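Local coordinates for protein beta-1,4-exocellulase (Thermobifida fusca, PDB 4B4H) that probably hydrolyses beta-1,4-glycosidic bonds of cellulose as a cellobiohydrolase, through this family 6 catalytic domain of a longer secreted enzyme, at residues 18-28 with 404-413. Sequence-based numbering, arbitrary orientation.
Sequences WSAKAAAEPGG and WFSAQFRELL
Trp404 lies against helix 16-24 with one indole face under Lys21, whose CB stands 3.6 Å from the centroid of the six-membered ring, almost on the ring normal. The lysine CD packs on CE3 of the same ring. At the indole edge, Trp404 NE1 gives a hydrogen bond in the ring plane to Glu25 OE2 (2.8 Å, 155° at the hydrogen), met on the anti side of the carboxylate. Ser406 OG donates to that same OE2 at 2.6 Å, from the syn side; both donors are tilted out of the carboxylate plane. Glu25 CB and CG lie against Phe409 CD2 at 3.6 Å, and the bend at chi2 (-75°) turns the carboxylate toward its two donors. In the distorted beta/alpha barrel of family 6, these contacts join helix 16-24, near the chain's N-terminus, and the type II turn Glu25-Gly28 to the last helix, 406-414. Trp18 meets Trp404 CZ3 obliquely, ring planes 58° apart; its NE1 hydrogen-bonds to Pro355 O, and its side chain lies about 4 Å from that of Glu357, predicted to bind substrate. A leucine in place of Trp404 would probably leave Glu25 OE2 without the indole N-H and strip Lys21 of its aromatic platform. Over the turn, Leu413 CD2 touches Pro26 O at 3.5 Å.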
loop_
_atom_site.group_PDB
_atom_site.type_symbol
_atom_site.label_atom_id
_atom_site.label_comp_id
_atom_site.label_asym_id
_atom_site.label_seq_id
_atom_site.Cartn_x
_atom_site.Cartn_y
_atom_site.Cartn_z
ATOM N N TRP A 18 -4.906 -0.517 -17.704
ATOM C CA TRP A 18 -4.758 -1.763 -16.950
ATOM C C TRP A 18 -5.687 -2.845 -17.442
ATOM O O TRP A 18 -5.280 -3.995 -17.633
ATOM C CB TRP A 18 -4.954 -1.541 -15.447
ATOM C CG TRP A 18 -4.885 -2.848 -14.685
ATOM C CD1 TRP A 18 -3.750 -3.553 -14.303
ATOM C CD2 TRP A 18 -6.012 -3.697 -14.267
ATOM N NE1 TRP A 18 -4.087 -4.737 -13.680
ATOM C CE2 TRP A 18 -5.424 -4.875 -13.623
ATOM C CE3 TRP A 18 -7.393 -3.596 -14.348
ATOM C CZ2 TRP A 18 -6.201 -5.887 -13.098
ATOM C CZ3 TRP A 18 -8.169 -4.630 -13.813
ATOM C CH2 TRP A 18 -7.585 -5.739 -13.195
ATOM N N SER A 19 -6.953 -2.488 -17.651
ATOM C CA SER A 19 -7.955 -3.458 -18.074
ATOM C C SER A 19 -7.550 -4.231 -19.336
ATOM O O SER A 19 -7.823 -5.436 -19.436
ATOM C CB SER A 19 -9.310 -2.778 -18.290
ATOM O OG SER A 19 -10.289 -3.746 -18.631
ATOM N N ALA A 20 -6.915 -3.534 -20.280
ATOM C CA ALA A 20 -6.541 -4.123 -21.563
ATOM C C ALA A 20 -5.434 -5.169 -21.424
ATOM O O ALA A 20 -5.384 -6.125 -22.194
ATOM C CB ALA A 20 -6.139 -3.039 -22.557
ATOM N N LYS A 21 -4.564 -5.003 -20.430
ATOM C CA LYS A 21 -3.513 -5.993 -20.173
ATOM C C LYS A 21 -4.036 -7.222 -19.425
ATOM O O LYS A 21 -3.547 -8.332 -19.633
ATOM C CB LYS A 21 -2.350 -5.366 -19.403
ATOM C CG LYS A 21 -1.747 -4.158 -20.084
ATOM C CD LYS A 21 -0.707 -3.505 -19.196
ATOM C CE LYS A 21 0.297 -2.743 -20.044
ATOM N NZ LYS A 21 -0.304 -1.545 -20.693
ATOM N N ALA A 22 -5.028 -7.011 -18.561
ATOM C CA ALA A 22 -5.637 -8.078 -17.777
ATOM C C ALA A 22 -6.494 -8.980 -18.664
ATOM O O ALA A 22 -6.346 -10.211 -18.630
ATOM C CB ALA A 22 -6.468 -7.486 -16.644
ATOM N N ALA A 23 -7.353 -8.359 -19.477
ATOM C CA ALA A 23 -8.242 -9.085 -20.394
ATOM C C ALA A 23 -7.481 -9.876 -21.457
ATOM O O ALA A 23 -8.020 -10.840 -22.006
ATOM C CB ALA A 23 -9.235 -8.133 -21.056
ATOM N N ALA A 24 -6.246 -9.459 -21.748
ATOM C CA ALA A 24 -5.412 -10.122 -22.754
ATOM C C ALA A 24 -4.805 -11.436 -22.274
ATOM O O ALA A 24 -4.431 -12.284 -23.085
ATOM C CB ALA A 24 -4.313 -9.193 -23.226
ATOM N N GLU A 25 -4.680 -11.594 -20.960
ATOM C CA GLU A 25 -4.168 -12.839 -20.390
ATOM C C GLU A 25 -5.252 -13.905 -20.360
ATOM O O GLU A 25 -6.413 -13.586 -20.123
ATOM C CB GLU A 25 -3.651 -12.604 -18.976
ATOM C CG GLU A 25 -2.479 -11.644 -18.918
ATOM C CD GLU A 25 -1.178 -12.260 -19.392
ATOM O OE1 GLU A 25 -1.124 -13.492 -19.614
ATOM O OE2 GLU A 25 -0.194 -11.507 -19.534
ATOM N N PRO A 26 -4.875 -15.176 -20.589
ATOM C CA PRO A 26 -5.865 -16.255 -20.504
ATOM C C PRO A 26 -6.665 -16.181 -19.207
ATOM O O PRO A 26 -6.106 -16.282 -18.118
ATOM C CB PRO A 26 -5.009 -17.528 -20.551
ATOM C CG PRO A 26 -3.776 -17.119 -21.276
ATOM C CD PRO A 26 -3.531 -15.680 -20.927
ATOM N N GLY A 27 -7.968 -15.956 -19.336
ATOM C CA GLY A 27 -8.865 -15.872 -18.183
ATOM C C GLY A 27 -8.861 -14.528 -17.478
ATOM O O GLY A 27 -9.580 -14.336 -16.499
ATOM N N GLY A 28 -8.059 -13.596 -17.990
ATOM C CA GLY A 28 -7.940 -12.264 -17.408
ATOM C C GLY A 28 -9.196 -11.415 -17.475
ATOM O O GLY A 28 -9.347 -10.473 -16.709
ATOM N N TRP A 404 4.381 -4.895 -17.319
ATOM C CA TRP A 404 3.538 -6.071 -17.232
ATOM C C TRP A 404 4.317 -7.333 -16.925
ATOM O O TRP A 404 5.333 -7.608 -17.565
ATOM C CB TRP A 404 2.726 -6.244 -18.507
ATOM C CG TRP A 404 1.595 -7.193 -18.262
ATOM C CD1 TRP A 404 1.473 -8.496 -18.720
ATOM C CD2 TRP A 404 0.421 -6.965 -17.416
ATOM N NE1 TRP A 404 0.317 -9.066 -18.249
ATOM C CE2 TRP A 404 -0.358 -8.199 -17.461
ATOM C CE3 TRP A 404 -0.044 -5.896 -16.652
ATOM C CZ2 TRP A 404 -1.557 -8.332 -16.784
ATOM C CZ3 TRP A 404 -1.249 -6.039 -15.970
ATOM C CH2 TRP A 404 -1.989 -7.226 -16.037
ATOM N N PHE A 405 3.854 -8.104 -15.941
ATOM C CA PHE A 405 4.551 -9.320 -15.498
ATOM C C PHE A 405 3.600 -10.501 -15.650
ATOM O O PHE A 405 2.814 -10.787 -14.745
ATOM C CB PHE A 405 4.992 -9.132 -14.038
ATOM C CG PHE A 405 5.969 -10.165 -13.518
ATOM C CD1 PHE A 405 6.524 -11.149 -14.327
ATOM C CD2 PHE A 405 6.346 -10.126 -12.177
ATOM C CE1 PHE A 405 7.419 -12.082 -13.807
ATOM C CE2 PHE A 405 7.235 -11.047 -11.651
ATOM C CZ PHE A 405 7.778 -12.035 -12.466
ATOM N N SER A 406 3.661 -11.162 -16.811
ATOM C CA SER A 406 2.649 -12.156 -17.189
ATOM C C SER A 406 2.671 -13.414 -16.319
ATOM O O SER A 406 1.625 -13.871 -15.832
ATOM C CB SER A 406 2.760 -12.519 -18.677
ATOM O OG SER A 406 1.644 -13.298 -19.077
ATOM N N ALA A 407 3.856 -13.987 -16.131
ATOM C CA ALA A 407 4.015 -15.089 -15.191
ATOM C C ALA A 407 3.365 -14.781 -13.827
ATOM O O ALA A 407 2.617 -15.607 -13.291
ATOM C CB ALA A 407 5.484 -15.472 -15.043
ATOM N N GLN A 408 3.593 -13.583 -13.297
ATOM C CA GLN A 408 2.991 -13.194 -12.024
ATOM C C GLN A 408 1.477 -13.015 -12.108
ATOM O O GLN A 408 0.767 -13.380 -11.173
ATOM C CB GLN A 408 3.632 -11.914 -11.491
ATOM C CG GLN A 408 3.345 -11.627 -10.019
ATOM C CD GLN A 408 3.564 -10.171 -9.647
ATOM O OE1 GLN A 408 3.417 -9.275 -10.472
ATOM N NE2 GLN A 408 3.909 -9.938 -8.391
ATOM N N PHE A 409 0.984 -12.444 -13.205
ATOM C CA PHE A 409 -0.468 -12.295 -13.336
ATOM C C PHE A 409 -1.186 -13.652 -13.403
ATOM O O PHE A 409 -2.189 -13.866 -12.719
ATOM C CB PHE A 409 -0.867 -11.402 -14.515
ATOM C CG PHE A 409 -2.351 -11.194 -14.630
ATOM C CD1 PHE A 409 -2.985 -10.134 -13.968
ATOM C CD2 PHE A 409 -3.124 -12.059 -15.408
ATOM C CE1 PHE A 409 -4.359 -9.952 -14.083
ATOM C CE2 PHE A 409 -4.497 -11.880 -15.509
ATOM C CZ PHE A 409 -5.106 -10.825 -14.853
ATOM N N ARG A 410 -0.684 -14.559 -14.235
ATOM C CA ARG A 410 -1.256 -15.913 -14.297
ATOM C C ARG A 410 -1.288 -16.615 -12.934
ATOM O O ARG A 410 -2.280 -17.268 -12.589
ATOM C CB ARG A 410 -0.511 -16.782 -15.317
ATOM C CG ARG A 410 -0.734 -16.351 -16.750
ATOM C CD ARG A 410 0.323 -16.924 -17.669
ATOM N NE ARG A 410 0.265 -18.379 -17.815
ATOM C CZ ARG A 410 1.336 -19.158 -17.982
ATOM N NH1 ARG A 410 2.555 -18.629 -18.002
ATOM N NH2 ARG A 410 1.196 -20.468 -18.118
ATOM N N GLU A 411 -0.211 -16.500 -12.165
ATOM C CA GLU A 411 -0.138 -17.056 -10.819
ATOM C C GLU A 411 -1.108 -16.373 -9.867
ATOM O O GLU A 411 -1.856 -17.042 -9.141
ATOM C CB GLU A 411 1.275 -16.967 -10.249
ATOM C CG GLU A 411 1.399 -17.659 -8.904
ATOM C CD GLU A 411 2.822 -17.755 -8.411
ATOM O OE1 GLU A 411 3.414 -16.715 -8.035
ATOM O OE2 GLU A 411 3.336 -18.889 -8.370
ATOM N N LEU A 412 -1.097 -15.041 -9.869
ATOM C CA LEU A 412 -2.029 -14.276 -9.042
ATOM C C LEU A 412 -3.448 -14.683 -9.353
ATOM O O LEU A 412 -4.244 -14.851 -8.445
ATOM C CB LEU A 412 -1.865 -12.764 -9.225
ATOM C CG LEU A 412 -0.602 -12.101 -8.648
ATOM C CD1 LEU A 412 -0.393 -10.691 -9.181
ATOM C CD2 LEU A 412 -0.557 -12.098 -7.123
ATOM N N LEU A 413 -3.733 -14.834 -10.647
ATOM C CA LEU A 413 -5.056 -15.194 -11.114
ATOM C C LEU A 413 -5.462 -16.599 -10.667
ATOM O O LEU A 413 -6.588 -16.778 -10.232
ATOM C CB LEU A 413 -5.137 -15.067 -12.633
ATOM C CG LEU A 413 -6.520 -15.190 -13.267
ATOM C CD1 LEU A 413 -7.318 -13.923 -13.016
ATOM C CD2 LEU A 413 -6.405 -15.440 -14.754
#